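Local coordinates for increased recombination centers protein 6 (Saccharomyces cerevisiae, PDB 3UC9) that acts as a clathrin coat accessory factor with adaptor activity, related to small G proteins, and is involved in gross chromosomal rearrangements and telomere healing, at residues I107-I112 against V135-N140; V32-P37 against I78-D83; A128-F133 against A158-I163. All blocks are in the same frame, centred on the assembly; numbering follows the deposited sequence.

Interaction 1. Residues I107-I112 against V135-N140; sequences ILITDI and VLVNVN. Unlike the reference sequence in segment 135-140: Val-137 (reference Ala).
Two neighbouring parallel strands of a Rossmann-like sheet, 103-110 and 133-138, meet here; their segments 107-110 and 135-138 run with axes 4.7 Å apart and 18° from parallel. Leu-108 uses both its backbone polar atoms: its N reaches Val-135 O and its O receives Val-137 N at 2.7 Å. Thr-110 repeats the pattern, with N to Val-137 O and O from Val-139 N. On the face carrying Ile-107, Ile-109 and Val-137, the methyl CD1 of Ile-109 lies against Val-137 CB at 3.4 Å, tighter than usual for two carbons; the two side chains run side by side and point the same way. Phe-45 of helix 39-50 packs on both Ile-107 and Ile-109. At the C-terminal ends of the strands the contact turns polar. Asn-138 holds its CG anti to the backbone N (chi1 175°), which brings OD1 within 3.1 Å of Ile-112 N in a nearly straight hydrogen bond, while ND2 donates to Asn-140 O and Asn-167 OD1. Asn-140 ND2 bonds Asp-111 OD1 at 3.0 Å from above the carboxylate plane, the flat groups 84° apart. Asp-111 is the N-cap, its OD1 weakly bonding Arg-113 N and Gln-114 N. This is a strand-to-helix junction braced by side chains, at the C-terminal ends of parallel strands in a Rossmann-like alpha/beta fold.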
ATOM      1  N   ILE A 107      -2.086   0.070   0.074  1.00 13.36           N
ATOM      2  CA  ILE A 107      -1.477   1.148  -0.709  1.00 13.79           C
ATOM      3  C   ILE A 107      -2.524   2.245  -0.841  1.00 14.69           C
ATOM      4  O   ILE A 107      -3.618   2.007  -1.347  1.00 16.38           O
ATOM      5  CB  ILE A 107      -1.013   0.678  -2.122  1.00 13.76           C
ATOM      6  CG1 ILE A 107      -0.032  -0.489  -2.012  1.00 15.13           C
ATOM      7  CG2 ILE A 107      -0.355   1.829  -2.880  1.00 14.43           C
ATOM      8  CD1 ILE A 107       0.368  -1.140  -3.369  1.00 14.57           C
ATOM      9  N   LEU A 108      -2.188   3.440  -0.362  1.00 15.00           N
ATOM     10  CA  LEU A 108      -3.066   4.586  -0.458  1.00 15.46           C
ATOM     11  C   LEU A 108      -2.506   5.545  -1.503  1.00 17.74           C
ATOM     12  O   LEU A 108      -1.324   5.917  -1.452  1.00 17.51           O
ATOM     13  CB  LEU A 108      -3.191   5.269   0.908  1.00 16.03           C
ATOM     14  CG  LEU A 108      -3.928   6.604   0.930  1.00 20.07           C
ATOM     15  CD1 LEU A 108      -5.389   6.418   0.545  1.00 22.03           C
ATOM     16  CD2 LEU A 108      -3.800   7.272   2.290  1.00 25.38           C
ATOM     17  N   ILE A 109      -3.353   5.909  -2.463  1.00 17.84           N
ATOM     18  CA  ILE A 109      -3.005   6.844  -3.523  1.00 18.02           C
ATOM     19  C   ILE A 109      -3.720   8.161  -3.215  1.00 17.69           C
ATOM     20  O   ILE A 109      -4.939   8.211  -3.246  1.00 17.34           O
ATOM     21  CB  ILE A 109      -3.470   6.337  -4.905  1.00 19.13           C
ATOM     22  CG1 ILE A 109      -2.964   4.914  -5.188  1.00 22.03           C
ATOM     23  CG2 ILE A 109      -3.014   7.291  -5.995  1.00 21.45           C
ATOM     24  CD1 ILE A 109      -1.487   4.798  -5.229  1.00 25.86           C
ATOM     25  N   THR A 110      -2.969   9.221  -2.931  1.00 17.46           N
ATOM     26  CA  THR A 110      -3.588  10.480  -2.530  1.00 18.07           C
ATOM     27  C   THR A 110      -2.676  11.684  -2.715  1.00 18.38           C
ATOM     28  O   THR A 110      -1.519  11.559  -3.118  1.00 17.88           O
ATOM     29  CB  THR A 110      -4.068  10.432  -1.046  1.00 17.78           C
ATOM     30  OG1 THR A 110      -4.947  11.538  -0.780  1.00 17.32           O
ATOM     31  CG2 THR A 110      -2.890  10.474  -0.091  1.00 20.14           C
ATOM     32  N   ASP A 111      -3.236  12.856  -2.455  1.00 16.89           N
ATOM     33  CA  ASP A 111      -2.467  14.096  -2.385  1.00 18.56           C
ATOM     34  C   ASP A 111      -2.203  14.279  -0.905  1.00 19.04           C
ATOM     35  O   ASP A 111      -3.109  14.625  -0.176  1.00 20.87           O
ATOM     36  CB  ASP A 111      -3.283  15.260  -2.955  1.00 19.78           C
ATOM     37  CG  ASP A 111      -2.631  16.614  -2.736  1.00 23.30           C
ATOM     38  OD1 ASP A 111      -1.647  16.720  -1.976  1.00 27.93           O
ATOM     39  OD2 ASP A 111      -3.114  17.589  -3.334  1.00 23.57           O
ATOM     40  N   ILE A 112      -0.978  14.019  -0.453  1.00 18.76           N
ATOM     41  CA  ILE A 112      -0.724  13.982   0.989  1.00 19.58           C
ATOM     42  C   ILE A 112      -0.781  15.354   1.660  1.00 21.91           C
ATOM     43  O   ILE A 112      -0.959  15.434   2.873  1.00 22.57           O
ATOM     44  CB  ILE A 112       0.606  13.259   1.366  1.00 18.81           C
ATOM     45  CG1 ILE A 112       1.829  14.063   0.921  1.00 22.08           C
ATOM     46  CG2 ILE A 112       0.628  11.857   0.788  1.00 18.63           C
ATOM     47  CD1 ILE A 112       3.138  13.495   1.434  1.00 23.13           C
ATOM     48  N   VAL A 135       2.018   1.518   2.187  1.00 13.26           N
ATOM     49  CA  VAL A 135       2.665   2.471   1.288  1.00 14.13           C
ATOM     50  C   VAL A 135       1.702   3.602   1.017  1.00 14.88           C
ATOM     51  O   VAL A 135       0.573   3.375   0.588  1.00 14.68           O
ATOM     52  CB  VAL A 135       3.067   1.824  -0.035  1.00 14.52           C
ATOM     53  CG1 VAL A 135       3.680   2.879  -0.991  1.00 14.87           C
ATOM     54  CG2 VAL A 135       4.042   0.654   0.209  1.00 16.17           C
ATOM     55  N   LEU A 136       2.160   4.824   1.272  1.00 15.10           N
ATOM     56  CA  LEU A 136       1.393   6.022   1.016  1.00 15.27           C
ATOM     57  C   LEU A 136       2.002   6.680  -0.207  1.00 16.64           C
ATOM     58  O   LEU A 136       3.146   7.155  -0.169  1.00 17.25           O
ATOM     59  CB  LEU A 136       1.442   6.960   2.206  1.00 16.03           C
ATOM     60  CG  LEU A 136       0.886   6.353   3.502  1.00 21.28           C
ATOM     61  CD1 LEU A 136       1.964   5.606   4.291  1.00 17.02           C
ATOM     62  CD2 LEU A 136       0.269   7.430   4.356  1.00 26.91           C
ATOM     63  N   VAL A 137       1.236   6.667  -1.292  1.00 16.13           N
ATOM     64  CA  VAL A 137       1.699   7.138  -2.583  1.00 16.73           C
ATOM     65  C   VAL A 137       1.189   8.547  -2.797  1.00 16.68           C
ATOM     66  O   VAL A 137      -0.012   8.769  -2.906  1.00 18.35           O
ATOM     67  CB  VAL A 137       1.217   6.218  -3.713  1.00 16.20           C
ATOM     68  CG1 VAL A 137       1.674   6.760  -5.066  1.00 19.30           C
ATOM     69  CG2 VAL A 137       1.713   4.791  -3.502  1.00 17.59           C
ATOM     70  N   ASN A 138       2.103   9.508  -2.825  1.00 17.43           N
ATOM     71  CA  ASN A 138       1.751  10.883  -3.092  1.00 18.53           C
ATOM     72  C   ASN A 138       1.770  11.228  -4.578  1.00 18.71           C
ATOM     73  O   ASN A 138       2.790  11.040  -5.249  1.00 21.91           O
ATOM     74  CB  ASN A 138       2.702  11.834  -2.387  1.00 18.43           C
ATOM     75  CG  ASN A 138       2.426  13.277  -2.752  1.00 17.24           C
ATOM     76  OD1 ASN A 138       1.329  13.786  -2.505  1.00 19.50           O
ATOM     77  ND2 ASN A 138       3.399  13.929  -3.390  1.00 18.93           N
ATOM     78  N   VAL A 139       0.666  11.789  -5.059  1.00 20.08           N
ATOM     79  CA  VAL A 139       0.538  12.191  -6.456  1.00 22.24           C
ATOM     80  C   VAL A 139       0.645  13.713  -6.643  1.00 24.17           C
ATOM     81  O   VAL A 139       0.666  14.184  -7.778  1.00 27.38           O
ATOM     82  CB  VAL A 139      -0.784  11.689  -7.080  1.00 23.07           C
ATOM     83  CG1 VAL A 139      -0.866  10.175  -7.003  1.00 21.53           C
ATOM     84  CG2 VAL A 139      -1.996  12.348  -6.417  1.00 23.33           C
ATOM     85  N   ASN A 140       0.724  14.471  -5.547  1.00 24.42           N
ATOM     86  CA  ASN A 140       0.955  15.922  -5.604  1.00 27.08           C
ATOM     87  C   ASN A 140       2.387  16.235  -6.054  1.00 29.81           C
ATOM     88  O   ASN A 140       3.344  16.042  -5.303  1.00 29.62           O
ATOM     89  CB  ASN A 140       0.666  16.585  -4.243  1.00 26.74           C
ATOM     90  CG  ASN A 140       0.727  18.124  -4.297  1.00 29.97           C
ATOM     91  OD1 ASN A 140       1.322  18.701  -5.204  1.00 29.18           O
ATOM     92  ND2 ASN A 140       0.105  18.786  -3.313  1.00 25.47           N
TER

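Interaction 2. Residues V32-P37 against I78-D83; sequences VLSDHP and IDSCKD. Unlike the reference sequence in segment 78-83: Asp-83 (reference Glu).
Strands 29-35 and 71-81 run parallel through Val-32 to Asp-35 and Ile-78 to Cys-81, the axes of segments 32-35 and 78-81 being 4.8 Å apart and inclined by 21°, as neighbours in the mixed sheet of this Rossmann-like domain. The hydrogen bonding is uneven. Asp-79 N meets Val-32 O at 3.0 Å in a nearly straight bond, whereas the next rung, Ser-34 N to Asp-79 O, is stretched to 3.5 Å and weak. Cys-81 N then bonds Ser-34 O, and a weak, bent bond from His-36 N to Cys-81 O closes the ladder. Lys-42 NZ of helix 39-50 bonds both Asp-79 O and Ser-34 OG, linking the two strands.

On the face bearing Leu-33, Asp-79 and Cys-81, the methyl CD1 of Leu-33 lies 3.9 Å from Asp-79 CB and 4.1 Å from Cys-81 SG. Trp-87 of helix 84-91 packs on Leu-33 and Cys-81 and donates its NE1 to Asp-79 OD2. Asp-79 OD1 turns back to its own chain, weakly accepting Ser-80 N.

The His-36 side chain lies across the second segment. Its CG stands anti to the carbonyl carbon (chi1 -77°), which lays one ring face over Cys-81 O, 3.6 Å from the ring plane, and brings CD2 to 3.5 Å from Lys-82 CA. Ser-80 OG, which also bonds Asn-39 OD1, approaches the imidazole obliquely, and His-36 ND1 reaches it at 2.8 Å in a weak, strongly bent hydrogen bond.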
ATOM      1  N   VAL A  32      -5.763  -1.510  -2.541  1.00 15.87           N
ATOM      2  CA  VAL A  32      -5.357  -0.249  -3.146  1.00 15.25           C
ATOM      3  C   VAL A  32      -6.542   0.714  -3.020  1.00 16.89           C
ATOM      4  O   VAL A  32      -7.620   0.457  -3.544  1.00 17.48           O
ATOM      5  CB  VAL A  32      -4.931  -0.409  -4.606  1.00 16.00           C
ATOM      6  CG1 VAL A  32      -4.409   0.927  -5.145  1.00 17.63           C
ATOM      7  CG2 VAL A  32      -3.861  -1.516  -4.747  1.00 15.12           C
ATOM      8  N   LEU A  33      -6.316   1.805  -2.298  1.00 15.27           N
ATOM      9  CA  LEU A  33      -7.339   2.770  -1.929  1.00 17.18           C
ATOM     10  C   LEU A  33      -6.947   4.158  -2.446  1.00 17.39           C
ATOM     11  O   LEU A  33      -5.761   4.505  -2.466  1.00 18.38           O
ATOM     12  CB  LEU A  33      -7.460   2.814  -0.405  1.00 17.91           C
ATOM     13  CG  LEU A  33      -8.404   3.835   0.241  1.00 20.96           C
ATOM     14  CD1 LEU A  33      -9.850   3.424   0.008  1.00 21.65           C
ATOM     15  CD2 LEU A  33      -8.112   4.011   1.741  1.00 23.15           C
ATOM     16  N   SER A  34      -7.941   4.939  -2.868  1.00 16.80           N
ATOM     17  CA  SER A  34      -7.748   6.371  -3.107  1.00 17.25           C
ATOM     18  C   SER A  34      -8.964   7.144  -2.643  1.00 17.79           C
ATOM     19  O   SER A  34     -10.063   6.596  -2.587  1.00 18.38           O
ATOM     20  CB  SER A  34      -7.499   6.652  -4.587  1.00 19.40           C
ATOM     21  OG  SER A  34      -8.649   6.386  -5.376  1.00 19.36           O
ATOM     22  N   ASP A  35      -8.775   8.412  -2.288  1.00 16.85           N
ATOM     23  CA  ASP A  35      -9.924   9.305  -2.194  1.00 18.70           C
ATOM     24  C   ASP A  35     -10.425   9.602  -3.616  1.00 18.86           C
ATOM     25  O   ASP A  35      -9.660   9.500  -4.600  1.00 18.13           O
ATOM     26  CB  ASP A  35      -9.659  10.582  -1.368  1.00 19.10           C
ATOM     27  CG  ASP A  35      -8.362  11.287  -1.728  1.00 21.44           C
ATOM     28  OD1 ASP A  35      -7.312  10.620  -1.813  1.00 24.21           O
ATOM     29  OD2 ASP A  35      -8.387  12.528  -1.877  1.00 23.18           O
ATOM     30  N   HIS A  36     -11.700   9.966  -3.712  1.00 18.31           N
ATOM     31  CA  HIS A  36     -12.416  10.030  -4.997  1.00 20.26           C
ATOM     32  C   HIS A  36     -11.722  10.802  -6.114  1.00 20.50           C
ATOM     33  O   HIS A  36     -11.727  10.340  -7.252  1.00 19.58           O
ATOM     34  CB  HIS A  36     -13.837  10.576  -4.822  1.00 21.79           C
ATOM     35  CG  HIS A  36     -14.808   9.582  -4.267  1.00 26.72           C
ATOM     36  ND1 HIS A  36     -14.794   8.248  -4.614  1.00 31.88           N
ATOM     37  CD2 HIS A  36     -15.848   9.738  -3.413  1.00 33.93           C
ATOM     38  CE1 HIS A  36     -15.763   7.619  -3.973  1.00 38.84           C
ATOM     39  NE2 HIS A  36     -16.417   8.500  -3.235  1.00 34.65           N
ATOM     40  N   PRO A  37     -11.132  11.979  -5.808  1.00 18.99           N
ATOM     41  CA  PRO A  37     -10.500  12.728  -6.891  1.00 19.83           C
ATOM     42  C   PRO A  37      -9.351  12.008  -7.579  1.00 18.47           C
ATOM     43  O   PRO A  37      -9.024  12.351  -8.709  1.00 20.78           O
ATOM     44  CB  PRO A  37      -9.984  14.000  -6.198  1.00 21.22           C
ATOM     45  CG  PRO A  37     -10.841  14.156  -4.991  1.00 21.42           C
ATOM     46  CD  PRO A  37     -11.186  12.756  -4.558  1.00 20.00           C
ATOM     47  N   ILE A  78      -9.747  -3.326  -4.595  1.00 18.73           N
ATOM     48  CA  ILE A  78      -9.699  -1.941  -5.048  1.00 18.88           C
ATOM     49  C   ILE A  78     -10.878  -1.216  -4.407  1.00 20.00           C
ATOM     50  O   ILE A  78     -12.023  -1.669  -4.509  1.00 20.52           O
ATOM     51  CB  ILE A  78      -9.772  -1.838  -6.573  1.00 19.81           C
ATOM     52  CG1 ILE A  78      -8.679  -2.702  -7.220  1.00 22.45           C
ATOM     53  CG2 ILE A  78      -9.632  -0.370  -7.019  1.00 22.44           C
ATOM     54  CD1 ILE A  78      -8.955  -3.046  -8.659  1.00 27.05           C
ATOM     55  N   ASP A  79     -10.591  -0.126  -3.704  1.00 19.23           N
ATOM     56  CA  ASP A  79     -11.622   0.621  -3.002  1.00 20.51           C
ATOM     57  C   ASP A  79     -11.410   2.121  -3.203  1.00 19.95           C
ATOM     58  O   ASP A  79     -10.352   2.572  -3.679  1.00 17.60           O
ATOM     59  CB  ASP A  79     -11.610   0.282  -1.507  1.00 21.52           C
ATOM     60  CG  ASP A  79     -12.968   0.473  -0.825  1.00 25.10           C
ATOM     61  OD1 ASP A  79     -13.947   0.917  -1.468  1.00 25.04           O
ATOM     62  OD2 ASP A  79     -13.053   0.179   0.388  1.00 33.64           O
ATOM     63  N   SER A  80     -12.444   2.873  -2.853  1.00 20.08           N
ATOM     64  CA  SER A  80     -12.438   4.324  -2.944  1.00 21.04           C
ATOM     65  C   SER A  80     -13.181   4.881  -1.750  1.00 21.97           C
ATOM     66  O   SER A  80     -13.994   4.188  -1.132  1.00 21.15           O
ATOM     67  CB  SER A  80     -13.134   4.777  -4.228  1.00 23.02           C
ATOM     68  OG  SER A  80     -12.960   6.162  -4.446  1.00 29.14           O
ATOM     69  N   CYS A  81     -12.923   6.140  -1.439  1.00 20.69           N
ATOM     70  CA  CYS A  81     -13.630   6.801  -0.351  1.00 22.78           C
ATOM     71  C   CYS A  81     -13.735   8.286  -0.611  1.00 22.12           C
ATOM     72  O   CYS A  81     -12.901   8.854  -1.303  1.00 21.63           O
ATOM     73  CB  CYS A  81     -12.920   6.540   0.984  1.00 22.80           C
ATOM     74  SG  CYS A  81     -11.233   7.160   1.113  1.00 23.41           S
ATOM     75  N   LYS A  82     -14.775   8.915  -0.069  1.00 23.90           N
ATOM     76  CA  LYS A  82     -14.894  10.372  -0.150  1.00 26.06           C
ATOM     77  C   LYS A  82     -13.915  11.047   0.803  1.00 26.15           C
ATOM     78  O   LYS A  82     -13.317  12.072   0.459  1.00 25.80           O
ATOM     79  CB  LYS A  82     -16.320  10.838   0.160  1.00 27.35           C
ATOM     80  CG  LYS A  82     -16.531  12.338  -0.055  1.00 31.31           C
ATOM     81  CD  LYS A  82     -17.907  12.795   0.428  1.00 38.26           C
ATOM     82  CE  LYS A  82     -17.932  14.283   0.801  1.00 41.19           C
ATOM     83  NZ  LYS A  82     -17.535  15.177  -0.320  1.00 39.57           N
ATOM     84  N   ASP A  83     -13.769  10.472   1.996  1.00 26.47           N
ATOM     85  CA  ASP A  83     -12.918  11.025   3.052  1.00 27.07           C
ATOM     86  C   ASP A  83     -12.089   9.901   3.680  1.00 25.00           C
ATOM     87  O   ASP A  83     -12.647   8.933   4.210  1.00 22.91           O
ATOM     88  CB  ASP A  83     -13.784  11.673   4.138  1.00 29.26           C
ATOM     89  CG  ASP A  83     -14.610  12.839   3.620  1.00 34.96           C
ATOM     90  OD1 ASP A  83     -14.021  13.894   3.284  1.00 41.83           O
ATOM     91  OD2 ASP A  83     -15.852  12.699   3.556  1.00 41.08           O
TER

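Interaction 3. Residues A128-F133 against A158-I163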
ATOM      1  N   ALA A 128      -3.766  -2.304  12.642  1.00 17.63           N
ATOM      2  CA  ALA A 128      -3.283  -3.165  11.554  1.00 16.92           C
ATOM      3  C   ALA A 128      -2.607  -4.419  12.111  1.00 16.92           C
ATOM      4  O   ALA A 128      -2.053  -4.417  13.219  1.00 16.96           O
ATOM      5  CB  ALA A 128      -2.292  -2.416  10.640  1.00 16.42           C
ATOM      6  N   HIS A 129      -2.669  -5.496  11.336  1.00 15.18           N
ATOM      7  CA  HIS A 129      -1.822  -6.645  11.588  1.00 16.27           C
ATOM      8  C   HIS A 129      -0.376  -6.168  11.495  1.00 15.14           C
ATOM      9  O   HIS A 129      -0.033  -5.309  10.673  1.00 14.57           O
ATOM     10  CB  HIS A 129      -2.101  -7.758  10.570  1.00 14.94           C
ATOM     11  CG  HIS A 129      -1.433  -9.062  10.892  1.00 17.37           C
ATOM     12  ND1 HIS A 129      -0.089  -9.277  10.683  1.00 14.74           N
ATOM     13  CD2 HIS A 129      -1.922 -10.214  11.408  1.00 17.70           C
ATOM     14  CE1 HIS A 129       0.223 -10.506  11.058  1.00 18.97           C
ATOM     15  NE2 HIS A 129      -0.874 -11.099  11.494  1.00 17.70           N
ATOM     16  N   ARG A 130       0.458  -6.736  12.353  1.00 16.19           N
ATOM     17  CA  ARG A 130       1.844  -6.302  12.525  1.00 14.88           C
ATOM     18  C   ARG A 130       2.753  -6.564  11.314  1.00 13.62           C
ATOM     19  O   ARG A 130       3.818  -5.975  11.227  1.00 14.58           O
ATOM     20  CB  ARG A 130       2.428  -6.952  13.803  1.00 15.30           C
ATOM     21  CG  ARG A 130       1.793  -6.474  15.131  1.00 16.82           C
ATOM     22  CD  ARG A 130       2.387  -5.145  15.649  1.00 18.76           C
ATOM     23  NE  ARG A 130       2.234  -4.071  14.673  1.00 18.11           N
ATOM     24  CZ  ARG A 130       1.154  -3.304  14.526  1.00 18.29           C
ATOM     25  NH1 ARG A 130       0.097  -3.434  15.324  1.00 18.14           N
ATOM     26  NH2 ARG A 130       1.134  -2.386  13.565  1.00 18.32           N
ATOM     27  N   ASN A 131       2.335  -7.419  10.384  1.00 13.18           N
ATOM     28  CA  ASN A 131       3.120  -7.742   9.166  1.00 12.31           C
ATOM     29  C   ASN A 131       2.726  -6.959   7.890  1.00 12.63           C
ATOM     30  O   ASN A 131       3.483  -6.934   6.896  1.00 13.76           O
ATOM     31  CB  ASN A 131       3.011  -9.248   8.875  1.00 13.64           C
ATOM     32  CG  ASN A 131       3.961  -9.719   7.768  1.00 14.73           C
ATOM     33  OD1 ASN A 131       5.177  -9.502   7.845  1.00 14.46           O
ATOM     34  ND2 ASN A 131       3.408 -10.404   6.745  1.00 10.84           N
ATOM     35  N   THR A 132       1.552  -6.339   7.912  1.00 13.58           N
ATOM     36  CA  THR A 132       1.014  -5.630   6.754  1.00 13.08           C
ATOM     37  C   THR A 132       1.913  -4.472   6.329  1.00 13.23           C
ATOM     38  O   THR A 132       2.205  -3.583   7.125  1.00 13.55           O
ATOM     39  CB  THR A 132      -0.414  -5.097   7.051  1.00 14.27           C
ATOM     40  OG1 THR A 132      -1.264  -6.177   7.480  1.00 12.90           O
ATOM     41  CG2 THR A 132      -1.033  -4.459   5.835  1.00 13.13           C
ATOM     42  N   PHE A 133       2.359  -4.461   5.076  1.00 12.57           N
ATOM     43  CA  PHE A 133       3.063  -3.273   4.589  1.00 12.68           C
ATOM     44  C   PHE A 133       2.066  -2.132   4.303  1.00 13.07           C
ATOM     45  O   PHE A 133       0.904  -2.370   3.940  1.00 11.63           O
ATOM     46  CB  PHE A 133       3.985  -3.582   3.394  1.00 13.15           C
ATOM     47  CG  PHE A 133       3.284  -3.859   2.076  1.00 14.32           C
ATOM     48  CD1 PHE A 133       2.752  -2.827   1.314  1.00 15.29           C
ATOM     49  CD2 PHE A 133       3.241  -5.145   1.557  1.00 16.00           C
ATOM     50  CE1 PHE A 133       2.154  -3.082   0.078  1.00 14.42           C
ATOM     51  CE2 PHE A 133       2.640  -5.407   0.323  1.00 15.17           C
ATOM     52  CZ  PHE A 133       2.094  -4.374  -0.410  1.00 16.30           C
ATOM     53  N   ALA A 158       8.748   3.108  12.981  1.00 26.53           N
ATOM     54  CA  ALA A 158       7.810   3.365  14.079  1.00 25.61           C
ATOM     55  C   ALA A 158       7.086   2.097  14.543  1.00 25.13           C
ATOM     56  O   ALA A 158       6.680   1.997  15.711  1.00 25.49           O
ATOM     57  CB  ALA A 158       6.787   4.437  13.659  1.00 25.40           C
ATOM     58  N   PHE A 159       6.937   1.136  13.632  1.00 22.40           N
ATOM     59  CA  PHE A 159       6.203  -0.098  13.897  1.00 21.17           C
ATOM     60  C   PHE A 159       6.942  -1.315  13.328  1.00 20.43           C
ATOM     61  O   PHE A 159       7.903  -1.186  12.563  1.00 19.49           O
ATOM     62  CB  PHE A 159       4.792  -0.022  13.285  1.00 21.02           C
ATOM     63  CG  PHE A 159       3.845   0.894  14.022  1.00 23.28           C
ATOM     64  CD1 PHE A 159       3.024   0.401  15.029  1.00 25.28           C
ATOM     65  CD2 PHE A 159       3.762   2.235  13.692  1.00 22.58           C
ATOM     66  CE1 PHE A 159       2.149   1.230  15.703  1.00 29.27           C
ATOM     67  CE2 PHE A 159       2.890   3.077  14.367  1.00 27.60           C
ATOM     68  CZ  PHE A 159       2.085   2.571  15.375  1.00 27.69           C
ATOM     69  N   THR A 160       6.490  -2.509  13.698  1.00 18.99           N
ATOM     70  CA  THR A 160       6.982  -3.729  13.056  1.00 18.66           C
ATOM     71  C   THR A 160       6.817  -3.627  11.527  1.00 17.20           C
ATOM     72  O   THR A 160       7.654  -4.114  10.757  1.00 16.89           O
ATOM     73  CB  THR A 160       6.206  -4.978  13.549  1.00 18.47           C
ATOM     74  OG1 THR A 160       4.802  -4.727  13.446  1.00 17.76           O
ATOM     75  CG2 THR A 160       6.552  -5.322  14.999  1.00 21.51           C
ATOM     76  N   ASN A 161       5.719  -3.008  11.101  1.00 14.95           N
ATOM     77  CA  ASN A 161       5.346  -2.915   9.687  1.00 15.21           C
ATOM     78  C   ASN A 161       6.319  -2.109   8.847  1.00 14.85           C
ATOM     79  O   ASN A 161       6.918  -1.147   9.336  1.00 13.40           O
ATOM     80  CB  ASN A 161       3.987  -2.225   9.557  1.00 14.77           C
ATOM     81  CG  ASN A 161       2.947  -2.803  10.467  1.00 16.25           C
ATOM     82  OD1 ASN A 161       2.984  -2.612  11.689  1.00 16.94           O
ATOM     83  ND2 ASN A 161       1.995  -3.491   9.888  1.00 14.02           N
ATOM     84  N   VAL A 162       6.471  -2.502   7.585  1.00 14.18           N
ATOM     85  CA  VAL A 162       7.127  -1.660   6.597  1.00 14.58           C
ATOM     86  C   VAL A 162       6.139  -0.552   6.253  1.00 15.03           C
ATOM     87  O   VAL A 162       5.020  -0.824   5.803  1.00 15.80           O
ATOM     88  CB  VAL A 162       7.505  -2.456   5.334  1.00 13.88           C
ATOM     89  CG1 VAL A 162       8.022  -1.516   4.227  1.00 14.28           C
ATOM     90  CG2 VAL A 162       8.537  -3.538   5.685  1.00 16.28           C
ATOM     91  N   ILE A 163       6.541   0.686   6.505  1.00 14.99           N
ATOM     92  CA  ILE A 163       5.713   1.849   6.189  1.00 14.85           C
ATOM     93  C   ILE A 163       6.574   2.765   5.354  1.00 16.59           C
ATOM     94  O   ILE A 163       7.687   3.084   5.757  1.00 18.71           O
ATOM     95  CB  ILE A 163       5.279   2.614   7.444  1.00 14.48           C
ATOM     96  CG1 ILE A 163       4.480   1.713   8.382  1.00 17.66           C
ATOM     97  CG2 ILE A 163       4.460   3.858   7.054  1.00 18.76           C
ATOM     98  CD1 ILE A 163       4.079   2.386   9.662  1.00 19.96           C
TER
HETATM   99  O   HOH W   1       5.570  -5.240   6.655  1.00 12.59           O
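Phe-159 opens the contact by bringing ring atom CD1 over one face of the Arg-130 guanidinium, 3.7 Å from NH2, while its ring also packs on Met-125 and Ile-126 of helix 121-127. Thr-160 follows with a hydroxyl that works twice. OG1 donates to Arg-130 O at 2.7 Å, in the carbonyl plane and on a lone pair, and accepts Arg-130 NE at 2.9 Å from within the guanidinium plane. Bends at chi2 (-83°) and chi3 (58°) fold the arginine back, so that its backbone carbonyl and its NE converge on this one oxygen.

Asn-161 is the buried centre of the contact. Its OD1 sits at the guanidinium edge, taking Arg-130 NH2 at 2.6 Å and NE in a longer, weak bond; guanidinium and amide planes stand 74° apart. NH2 also donates to Met-125 O, which ties the group to the preceding helix. The other end of the amide spends ND2 on two carbonyls of the first segment: His-129 O and Thr-132 O, each 2.8 Å away and each close to the amide plane. These are the first and last residues of a type I beta turn, and the bonds to both fix the rotation of the amide.

At Val-162 the backbone takes over: its N is bridged to Asn-131 O by a water, and its O receives a CA-H contact from Phe-133 CA at 3.4 Å. Hydrogen bonds of the Asn-161 amide, the Thr-160 hydroxyl and the Arg-130 guanidinium, rather than a strand ladder, clamp the turn where two helix-to-strand loops lead into neighbouring parallel strands of a Rossmann-like sheet.

Interactions 1 and 2 lie within one sheet; interaction 3 joins the loops that lead into two of its strands. The centres of interactions 1 and 2 are 11 Å apart and the two meet directly, because strands 103-110 and 29-35 are neighbours: probable hydrogen bonds run from Ile-109 N to Leu-33 O at 2.8 Å and, at the C-terminal ends, between Thr-110 OG1 and Asp-35 OD1 at 2.7 Å. Interaction 3 sits at the other end of strand 133-138, its centre 17 Å from that of interaction 1, and touches it by packing, with Phe-133 CE1 4.0 Å from Ile-107 CG1. Interactions 2 and 3 do not touch; their nearest atoms are about 8 Å apart, on opposite sides of the chain's centre.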